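Local coordinates for serine-rich secreted cell wall anchored (LPXTG-motif ) protein (Lactobacillus reuteri ATCC 53608, PDB 5NXK), which probably serves as a cell-wall-anchored adhesin, its beta-solenoid binding region helping this gut bacterium attach to host surfaces, at residues K136-D141 against C145-F150; L132-S137 against T160-V165; Y87-M92 against V100-V105. All coordinates share one frame; numbering follows the deposited sequence.

Contact 1: residues K136-D141 against C145-F150; sequences KSYEVD and CGTEAF
Cys-145 packs against one face of the ring of Tyr-138, and the pair is the side-chain centre of this contact. The CB of Cys-145 sits over that face, 4.0 Å from the centroid of the Tyr-138 ring and displaced toward its rim, a CH-pi contact. The sulfur stands further out: SG of Cys-145 comes to 3.5 Å from CE1 of Tyr-138 and meets the ring obliquely, 45° off its normal, as a sulfur-aromatic neighbour. Beyond the CD2-CE2 side of the ring, approaching obliquely, the methyl CG2 of Thr-147 comes to 3.9 Å from CD2 of Tyr-138. The ring reaches both partners because its CG is tucked over the backbone, flanked by N and C (chi1 55°).

Backbone bonds set this register. Tyr-138 and Cys-145 form an antiparallel hydrogen-bonded pair: N of Cys-145 gives a bond of 2.8 Å to O of Tyr-138, and N of Tyr-138 returns one of 3.0 Å to O of Cys-145. Next to it, Ser-137 and Gly-146 make the non-hydrogen-bonded pair. These strands, 137-140 and 143-146, are the arms of a beta hairpin, a two-stranded excursion from the parallel solenoid whose tight reversal falls between them.

Beyond the ladder, N of Thr-147 donates to O of Lys-136 at 3.0 Å, a bond straight at its hydrogen (168°) although the donor stands above the carbonyl plane. The hydroxyl of Thr-147 hydrogen-bonds to the carbonyl of Val-135, so this residue grips the base of the hairpin by backbone and side chain together. Further out, the hydroxyl of Tyr-138 is hydrogen-bonded to Asn-53 of strand 51-54, while its ring also meets that of Tyr-82, laying the buried side of the hairpin against earlier coils.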
loop_
_atom_site.group_PDB
_atom_site.type_symbol
_atom_site.label_atom_id
_atom_site.label_comp_id
_atom_site.label_asym_id
_atom_site.label_seq_id
_atom_site.Cartn_x
_atom_site.Cartn_y
_atom_site.Cartn_z
ATOM N N LYS A 136 3.303 -14.686 6.541
ATOM C CA LYS A 136 2.958 -15.911 5.824
ATOM C C LYS A 136 1.728 -16.556 6.438
ATOM O O LYS A 136 1.034 -17.358 5.810
ATOM C CB LYS A 136 4.127 -16.899 5.845
ATOM C CG LYS A 136 5.299 -16.494 4.978
ATOM C CD LYS A 136 6.317 -17.616 4.888
ATOM C CE LYS A 136 7.310 -17.361 3.767
ATOM N NZ LYS A 136 8.329 -16.361 4.178
ATOM N N SER A 137 1.457 -16.179 7.677
ATOM C CA SER A 137 0.266 -16.630 8.355
ATOM C C SER A 137 -0.011 -15.741 9.552
ATOM O O SER A 137 0.847 -14.977 9.978
ATOM C CB SER A 137 0.418 -18.095 8.793
ATOM O OG SER A 137 1.406 -18.225 9.799
ATOM N N TYR A 138 -1.222 -15.827 10.079
ATOM C CA TYR A 138 -1.555 -15.103 11.299
ATOM C C TYR A 138 -2.517 -15.914 12.138
ATOM O O TYR A 138 -3.098 -16.878 11.665
ATOM C CB TYR A 138 -2.168 -13.741 10.990
ATOM C CG TYR A 138 -3.388 -13.769 10.090
ATOM C CD1 TYR A 138 -4.660 -14.034 10.604
ATOM C CD2 TYR A 138 -3.274 -13.491 8.734
ATOM C CE1 TYR A 138 -5.776 -14.046 9.785
ATOM C CE2 TYR A 138 -4.386 -13.495 7.902
ATOM C CZ TYR A 138 -5.632 -13.768 8.431
ATOM O OH TYR A 138 -6.732 -13.771 7.605
ATOM N N GLU A 139 -2.673 -15.540 13.396
ATOM C CA GLU A 139 -3.605 -16.255 14.253
ATOM C C GLU A 139 -4.484 -15.253 14.979
ATOM O O GLU A 139 -3.998 -14.265 15.524
ATOM C CB GLU A 139 -2.869 -17.181 15.232
ATOM C CG GLU A 139 -3.521 -17.304 16.603
ATOM C CD GLU A 139 -3.045 -18.529 17.368
ATOM O OE1 GLU A 139 -2.278 -19.329 16.790
ATOM O OE2 GLU A 139 -3.444 -18.696 18.542
ATOM N N VAL A 140 -5.788 -15.463 14.921
ATOM C CA VAL A 140 -6.686 -14.597 15.674
ATOM C C VAL A 140 -7.777 -15.449 16.320
ATOM O O VAL A 140 -8.323 -16.355 15.676
ATOM C CB VAL A 140 -7.277 -13.476 14.781
ATOM C CG1 VAL A 140 -8.044 -14.054 13.600
ATOM C CG2 VAL A 140 -8.132 -12.525 15.613
ATOM N N ASP A 141 -8.034 -15.190 17.605
ATOM C CA ASP A 141 -8.950 -15.991 18.424
ATOM C C ASP A 141 -8.805 -17.485 18.160
ATOM O O ASP A 141 -9.760 -18.171 17.799
ATOM C CB ASP A 141 -10.406 -15.535 18.242
ATOM C CG ASP A 141 -10.655 -14.127 18.794
ATOM O OD1 ASP A 141 -9.832 -13.650 19.607
ATOM O OD2 ASP A 141 -11.684 -13.503 18.442
ATOM N N CYS A 145 -4.373 -18.832 10.050
ATOM C CA CYS A 145 -4.688 -18.700 8.632
ATOM C C CYS A 145 -3.426 -18.473 7.816
ATOM O O CYS A 145 -2.610 -17.613 8.159
ATOM C CB CYS A 145 -5.674 -17.545 8.406
ATOM S SG CYS A 145 -6.908 -17.325 9.732
ATOM N N GLY A 146 -3.253 -19.261 6.758
ATOM C CA GLY A 146 -2.167 -19.039 5.818
ATOM C C GLY A 146 -2.547 -17.925 4.853
ATOM O O GLY A 146 -3.709 -17.802 4.482
ATOM N N THR A 147 -1.579 -17.104 4.452
ATOM C CA THR A 147 -1.858 -16.017 3.524
ATOM C C THR A 147 -1.387 -16.386 2.127
ATOM O O THR A 147 -0.571 -17.297 1.957
ATOM C CB THR A 147 -1.159 -14.697 3.938
ATOM O OG1 THR A 147 0.264 -14.879 3.882
ATOM C CG2 THR A 147 -1.564 -14.254 5.353
ATOM N N GLU A 148 -1.908 -15.685 1.126
ATOM C CA GLU A 148 -1.332 -15.753 -0.209
ATOM C C GLU A 148 -0.820 -14.369 -0.576
ATOM O O GLU A 148 -1.311 -13.352 -0.079
ATOM C CB GLU A 148 -2.349 -16.227 -1.253
ATOM C CG GLU A 148 -2.926 -17.608 -1.024
ATOM C CD GLU A 148 -4.067 -17.911 -1.986
ATOM O OE1 GLU A 148 -3.784 -18.336 -3.129
ATOM O OE2 GLU A 148 -5.243 -17.709 -1.607
ATOM N N ALA A 149 0.137 -14.323 -1.486
ATOM C CA ALA A 149 0.728 -13.051 -1.850
ATOM C C ALA A 149 0.592 -12.877 -3.341
ATOM O O ALA A 149 0.762 -13.844 -4.095
ATOM C CB ALA A 149 2.186 -12.993 -1.432
ATOM N N PHE A 150 0.273 -11.656 -3.767
ATOM C CA PHE A 150 0.237 -11.348 -5.185
ATOM C C PHE A 150 1.639 -11.364 -5.764
ATOM O O PHE A 150 2.567 -10.814 -5.183
ATOM C CB PHE A 150 -0.412 -9.984 -5.440
ATOM C CG PHE A 150 -0.381 -9.577 -6.881
ATOM C CD1 PHE A 150 -1.197 -10.206 -7.804
ATOM C CD2 PHE A 150 0.488 -8.584 -7.322
ATOM C CE1 PHE A 150 -1.159 -9.845 -9.145
ATOM C CE2 PHE A 150 0.526 -8.212 -8.659
ATOM C CZ PHE A 150 -0.299 -8.848 -9.574
#

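Contact 2: residues L132-S137 against T160-V165; sequences LNSVKS and TTALYV
Leu-132 and Leu-163 meet at about a right angle, methyl against methyl, with their CD1 atoms 4.0 Å apart. Neither side chain lies along the other; each presents the end of one branch. In both leucines CG points away from the carbonyl carbon, on the side of the backbone N (chi1 -51° in Leu-132 and -65° in Leu-163). For Leu-163 the extended chain beyond this torsion matters, since it carries CD1 toward Leu-132 from a backbone that does not itself direct the side chain there.

The second point of contact involves only short side chains. Ser-134 and Ala-162 face each other through their beta carbons, CB to CB 3.6 Å, where the backbones also come nearest, the two CA atoms of Ser-134 and Ala-162 being 5.6 Å apart. Here a small residue meets a small residue, which permits the close approach. The OG of Ser-134 skirts the methyl of Ala-162 at 3.8 Å from its CB, but its polar partners are outside the two segments: it is hydrogen-bonded to the carbonyl of Gly-110 and to the hydroxyl of Thr-184. A buried hydroxyl is thereby satisfied by neighbouring coils while its carbon packs on the alanine.

The contact thus consists of apolar packing between two walls of the solenoid interior. Leu-132 ends its side chain among Ala-107, Leu-112 and Leu-126, and Leu-163 among Leu-124 and Met-188. Strand 129-134 runs parallel between strands 105-109 and 176-181 in one sheet, whereas the weakly bonded strand 163-164 closes the edge of another, beside strand 113-115.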
loop_
_atom_site.group_PDB
_atom_site.type_symbol
_atom_site.label_atom_id
_atom_site.label_comp_id
_atom_site.label_asym_id
_atom_site.label_seq_id
_atom_site.Cartn_x
_atom_site.Cartn_y
_atom_site.Cartn_z
ATOM N N LEU A 132 1.721 -2.022 9.350
ATOM C CA LEU A 132 1.327 -2.991 8.345
ATOM C C LEU A 132 2.253 -4.202 8.405
ATOM O O LEU A 132 3.478 -4.041 8.402
ATOM C CB LEU A 132 1.369 -2.339 6.961
ATOM C CG LEU A 132 0.621 -0.999 6.849
ATOM C CD1 LEU A 132 0.806 -0.430 5.464
ATOM C CD2 LEU A 132 -0.870 -1.173 7.134
ATOM N N ASN A 133 1.688 -5.406 8.457
ATOM C CA ASN A 133 2.508 -6.602 8.590
ATOM C C ASN A 133 2.283 -7.581 7.445
ATOM O O ASN A 133 1.195 -8.118 7.284
ATOM C CB ASN A 133 2.225 -7.287 9.931
ATOM C CG ASN A 133 2.510 -6.378 11.116
ATOM O OD1 ASN A 133 3.658 -6.237 11.552
ATOM N ND2 ASN A 133 1.467 -5.721 11.617
ATOM N N SER A 134 3.298 -7.776 6.620
ATOM C CA SER A 134 3.228 -8.793 5.581
ATOM C C SER A 134 3.779 -10.098 6.159
ATOM O O SER A 134 4.971 -10.219 6.411
ATOM C CB SER A 134 3.996 -8.363 4.333
ATOM O OG SER A 134 3.927 -9.357 3.326
ATOM N N VAL A 135 2.888 -11.062 6.367
ATOM C CA VAL A 135 3.193 -12.311 7.060
ATOM C C VAL A 135 2.716 -13.525 6.259
ATOM O O VAL A 135 1.833 -13.410 5.405
ATOM C CB VAL A 135 2.532 -12.357 8.447
ATOM C CG1 VAL A 135 3.097 -11.271 9.339
ATOM C CG2 VAL A 135 1.024 -12.216 8.314
ATOM N N LYS A 136 3.303 -14.686 6.541
ATOM C CA LYS A 136 2.958 -15.911 5.824
ATOM C C LYS A 136 1.728 -16.556 6.438
ATOM O O LYS A 136 1.034 -17.358 5.810
ATOM C CB LYS A 136 4.127 -16.899 5.845
ATOM C CG LYS A 136 5.299 -16.494 4.978
ATOM C CD LYS A 136 6.317 -17.616 4.888
ATOM C CE LYS A 136 7.310 -17.361 3.767
ATOM N NZ LYS A 136 8.329 -16.361 4.178
ATOM N N SER A 137 1.457 -16.179 7.677
ATOM C CA SER A 137 0.266 -16.630 8.355
ATOM C C SER A 137 -0.011 -15.741 9.552
ATOM O O SER A 137 0.847 -14.977 9.978
ATOM C CB SER A 137 0.418 -18.095 8.793
ATOM O OG SER A 137 1.406 -18.225 9.799
ATOM N N THR A 160 6.863 -10.939 -5.340
ATOM C CA THR A 160 5.645 -10.736 -4.568
ATOM C C THR A 160 5.766 -9.418 -3.833
ATOM O O THR A 160 6.873 -8.900 -3.663
ATOM C CB THR A 160 5.414 -11.852 -3.556
ATOM O OG1 THR A 160 6.573 -11.980 -2.717
ATOM C CG2 THR A 160 5.147 -13.174 -4.267
ATOM N N THR A 161 4.640 -8.871 -3.392
ATOM C CA THR A 161 4.675 -7.587 -2.718
ATOM C C THR A 161 3.630 -7.479 -1.621
ATOM O O THR A 161 2.581 -8.098 -1.708
ATOM C CB THR A 161 4.471 -6.423 -3.733
ATOM O OG1 THR A 161 4.602 -5.169 -3.060
ATOM C CG2 THR A 161 3.085 -6.512 -4.399
ATOM N N ALA A 162 3.924 -6.678 -0.598
ATOM C CA ALA A 162 2.975 -6.418 0.492
ATOM C C ALA A 162 1.890 -5.424 0.094
ATOM O O ALA A 162 0.768 -5.499 0.579
ATOM C CB ALA A 162 3.708 -5.910 1.709
ATOM N N LEU A 163 2.242 -4.475 -0.770
ATOM C CA LEU A 163 1.308 -3.427 -1.183
ATOM C C LEU A 163 1.433 -3.216 -2.688
ATOM O O LEU A 163 2.512 -2.884 -3.186
ATOM C CB LEU A 163 1.590 -2.113 -0.441
ATOM C CG LEU A 163 1.390 -2.074 1.076
ATOM C CD1 LEU A 163 1.930 -0.772 1.664
ATOM C CD2 LEU A 163 -0.086 -2.245 1.462
ATOM N N TYR A 164 0.331 -3.397 -3.412
ATOM C CA TYR A 164 0.350 -3.230 -4.863
ATOM C C TYR A 164 -0.665 -2.149 -5.202
ATOM O O TYR A 164 -1.806 -2.429 -5.579
ATOM C CB TYR A 164 0.029 -4.554 -5.556
ATOM C CG TYR A 164 0.291 -4.621 -7.038
ATOM C CD1 TYR A 164 1.595 -4.626 -7.532
ATOM C CD2 TYR A 164 -0.766 -4.725 -7.952
ATOM C CE1 TYR A 164 1.846 -4.714 -8.882
ATOM C CE2 TYR A 164 -0.522 -4.824 -9.323
ATOM C CZ TYR A 164 0.786 -4.818 -9.775
ATOM O OH TYR A 164 1.067 -4.911 -11.118
ATOM N N VAL A 165 -0.221 -0.905 -5.056
ATOM C CA VAL A 165 -1.081 0.260 -5.160
ATOM C C VAL A 165 -0.585 1.061 -6.345
ATOM O O VAL A 165 0.559 1.518 -6.357
ATOM C CB VAL A 165 -1.038 1.120 -3.883
ATOM C CG1 VAL A 165 -1.887 2.387 -4.056
ATOM C CG2 VAL A 165 -1.482 0.304 -2.668
#

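Contact 3: residues Y87-M92 against V100-V105; sequences YGFVNM and VTYKDV
Phe-89 opens the contact by bringing its CB within 3.9 Å of the OH of Tyr-102. The same oxygen also passes CD2 of Phe-89, obliquely to that ring, and the two side chains are inclined to each other without stacking. With CG of Phe-89 anti to the backbone N (chi1 -175°), its ring is carried past the tyrosine's end toward Leu-81 and Ile-76.

Val-90, the next residue, divides its two methyls between two partners. CG1 meets CG2 of Val-100 at 3.8 Å, the two valines running alongside each other, antiparallel. CG2 of Val-90 instead reaches the OH of Tyr-102, also at 3.8 Å, and comes to the ring's rim roughly level with its plane. The branched side chain is thus shared between an aliphatic neighbour and the polar end of an aromatic one.

Two residues on, Met-92 points inward again. Its chain bends at the thioether (chi3 74°), wrapping CG, SD and CE round a single methyl, CG2 of Val-100; SD stands 3.8 Å from that carbon. Val-100 therefore receives Val-90 and Met-92 on one branch, which makes it the hub of the contact.

Strand 90-92 and the parent strand 97-102 belong to different parallel sheets, and the axes of segments 90-92 and 100-102 come no closer than 10.1 Å, a spacing bridged by side chains. Inward-facing apolar residues from two walls fill the space between them, as in the right-handed parallel beta-helices of pectate lyase-like proteins, to which this putative adhesive domain is probably related.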
loop_
_atom_site.group_PDB
_atom_site.type_symbol
_atom_site.label_atom_id
_atom_site.label_comp_id
_atom_site.label_asym_id
_atom_site.label_seq_id
_atom_site.Cartn_x
_atom_site.Cartn_y
_atom_site.Cartn_z
ATOM N N TYR A 87 -5.269 -10.605 -3.122
ATOM C CA TYR A 87 -5.781 -9.312 -3.600
ATOM C C TYR A 87 -6.101 -8.325 -2.471
ATOM O O TYR A 87 -6.818 -7.351 -2.680
ATOM C CB TYR A 87 -7.013 -9.513 -4.501
ATOM C CG TYR A 87 -6.651 -10.301 -5.741
ATOM C CD1 TYR A 87 -5.771 -9.767 -6.668
ATOM C CD2 TYR A 87 -7.130 -11.596 -5.953
ATOM C CE1 TYR A 87 -5.400 -10.473 -7.797
ATOM C CE2 TYR A 87 -6.759 -12.316 -7.080
ATOM C CZ TYR A 87 -5.893 -11.747 -7.996
ATOM O OH TYR A 87 -5.504 -12.426 -9.125
ATOM N N GLY A 88 -5.537 -8.572 -1.292
ATOM C CA GLY A 88 -5.543 -7.587 -0.220
ATOM C C GLY A 88 -6.806 -7.577 0.609
ATOM O O GLY A 88 -7.802 -8.201 0.229
ATOM N N PHE A 89 -6.759 -6.892 1.753
ATOM C CA PHE A 89 -7.966 -6.634 2.519
ATOM C C PHE A 89 -8.877 -5.770 1.697
ATOM O O PHE A 89 -10.078 -6.031 1.605
ATOM C CB PHE A 89 -7.685 -5.946 3.856
ATOM C CG PHE A 89 -8.925 -5.783 4.704
ATOM C CD1 PHE A 89 -9.412 -6.854 5.460
ATOM C CD2 PHE A 89 -9.618 -4.583 4.729
ATOM C CE1 PHE A 89 -10.574 -6.717 6.230
ATOM C CE2 PHE A 89 -10.774 -4.438 5.498
ATOM C CZ PHE A 89 -11.253 -5.503 6.248
ATOM N N VAL A 90 -8.305 -4.715 1.118
ATOM C CA VAL A 90 -9.014 -3.945 0.104
ATOM C C VAL A 90 -8.401 -4.174 -1.274
ATOM O O VAL A 90 -7.171 -4.108 -1.476
ATOM C CB VAL A 90 -9.023 -2.438 0.379
ATOM C CG1 VAL A 90 -9.986 -1.756 -0.599
ATOM C CG2 VAL A 90 -9.447 -2.162 1.815
ATOM N N ASN A 91 -9.302 -4.450 -2.208
ATOM C CA ASN A 91 -8.988 -4.680 -3.602
ATOM C C ASN A 91 -9.589 -3.520 -4.366
ATOM O O ASN A 91 -10.798 -3.434 -4.517
ATOM C CB ASN A 91 -9.561 -6.027 -4.068
ATOM C CG ASN A 91 -9.434 -6.248 -5.570
ATOM O OD1 ASN A 91 -9.076 -5.344 -6.323
ATOM N ND2 ASN A 91 -9.733 -7.472 -6.011
ATOM N N MET A 92 -8.722 -2.638 -4.846
ATOM C CA MET A 92 -9.095 -1.382 -5.481
ATOM C C MET A 92 -9.268 -1.650 -6.961
ATOM O O MET A 92 -8.371 -1.379 -7.762
ATOM C CB MET A 92 -8.006 -0.333 -5.222
ATOM C CG MET A 92 -7.785 -0.084 -3.725
ATOM S SD MET A 92 -6.363 0.984 -3.324
ATOM C CE MET A 92 -7.037 2.564 -3.805
ATOM N N VAL A 100 -8.092 4.815 -0.631
ATOM C CA VAL A 100 -8.210 4.099 0.632
ATOM C C VAL A 100 -7.337 4.804 1.669
ATOM O O VAL A 100 -6.168 5.161 1.410
ATOM C CB VAL A 100 -7.777 2.615 0.506
ATOM C CG1 VAL A 100 -7.776 1.936 1.873
ATOM C CG2 VAL A 100 -8.676 1.860 -0.493
ATOM N N THR A 101 -7.902 5.024 2.844
ATOM C CA THR A 101 -7.178 5.651 3.931
ATOM C C THR A 101 -7.209 4.750 5.149
ATOM O O THR A 101 -8.281 4.355 5.606
ATOM C CB THR A 101 -7.780 7.025 4.272
ATOM O OG1 THR A 101 -7.646 7.875 3.137
ATOM C CG2 THR A 101 -7.066 7.664 5.467
ATOM N N TYR A 102 -6.029 4.398 5.649
ATOM C CA TYR A 102 -5.899 3.671 6.906
ATOM C C TYR A 102 -5.424 4.640 7.969
ATOM O O TYR A 102 -4.349 5.217 7.842
ATOM C CB TYR A 102 -4.892 2.524 6.801
ATOM C CG TYR A 102 -5.351 1.263 6.099
ATOM C CD1 TYR A 102 -6.646 1.124 5.611
ATOM C CD2 TYR A 102 -4.465 0.202 5.925
ATOM C CE1 TYR A 102 -7.050 -0.059 4.976
ATOM C CE2 TYR A 102 -4.850 -0.964 5.296
ATOM C CZ TYR A 102 -6.144 -1.088 4.823
ATOM O OH TYR A 102 -6.502 -2.255 4.193
ATOM N N LYS A 103 -6.209 4.828 9.017
ATOM C CA LYS A 103 -5.786 5.697 10.102
ATOM C C LYS A 103 -5.751 4.924 11.423
ATOM O O LYS A 103 -6.750 4.316 11.811
ATOM C CB LYS A 103 -6.699 6.909 10.198
ATOM C CG LYS A 103 -6.404 7.802 11.398
ATOM C CD LYS A 103 -7.360 8.997 11.438
ATOM C CE LYS A 103 -7.052 9.945 12.607
ATOM N NZ LYS A 103 -7.781 11.247 12.440
ATOM N N ASP A 104 -4.595 4.906 12.083
ATOM C CA ASP A 104 -4.420 4.126 13.313
ATOM C C ASP A 104 -4.845 2.677 13.100
ATOM O O ASP A 104 -5.552 2.085 13.903
ATOM C CB ASP A 104 -5.197 4.764 14.471
ATOM C CG ASP A 104 -4.673 6.156 14.813
ATOM O OD1 ASP A 104 -3.438 6.342 14.799
ATOM O OD2 ASP A 104 -5.481 7.067 15.079
ATOM N N VAL A 105 -4.366 2.107 12.007
ATOM C CA VAL A 105 -4.702 0.747 11.644
ATOM C C VAL A 105 -3.513 -0.175 11.889
ATOM O O VAL A 105 -2.362 0.224 11.709
ATOM C CB VAL A 105 -5.138 0.679 10.167
ATOM C CG1 VAL A 105 -5.000 -0.731 9.601
ATOM C CG2 VAL A 105 -6.565 1.210 10.011
#

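Contacts 2 and 3 are successive pieces of one solenoid core, their centres about 12 Å apart, and they touch where CD2 of Leu-132 meets CD2 of Tyr-102 at 4.0 Å. Contact 1 is of another kind, a hairpin about 17 Å from the centre of the chain, whereas the centre of each of the others lies about 8 Å from it. It continues directly from contact 2, sharing Lys-136 and Ser-137, and OG1 of Thr-147 lies 2.6 Å from O of Val-135, the bond that ties the two. Phe-150 extends the link, with CE2 3.6 Å from CZ of Tyr-164 and its ring more loosely beside Tyr-87 of contact 3.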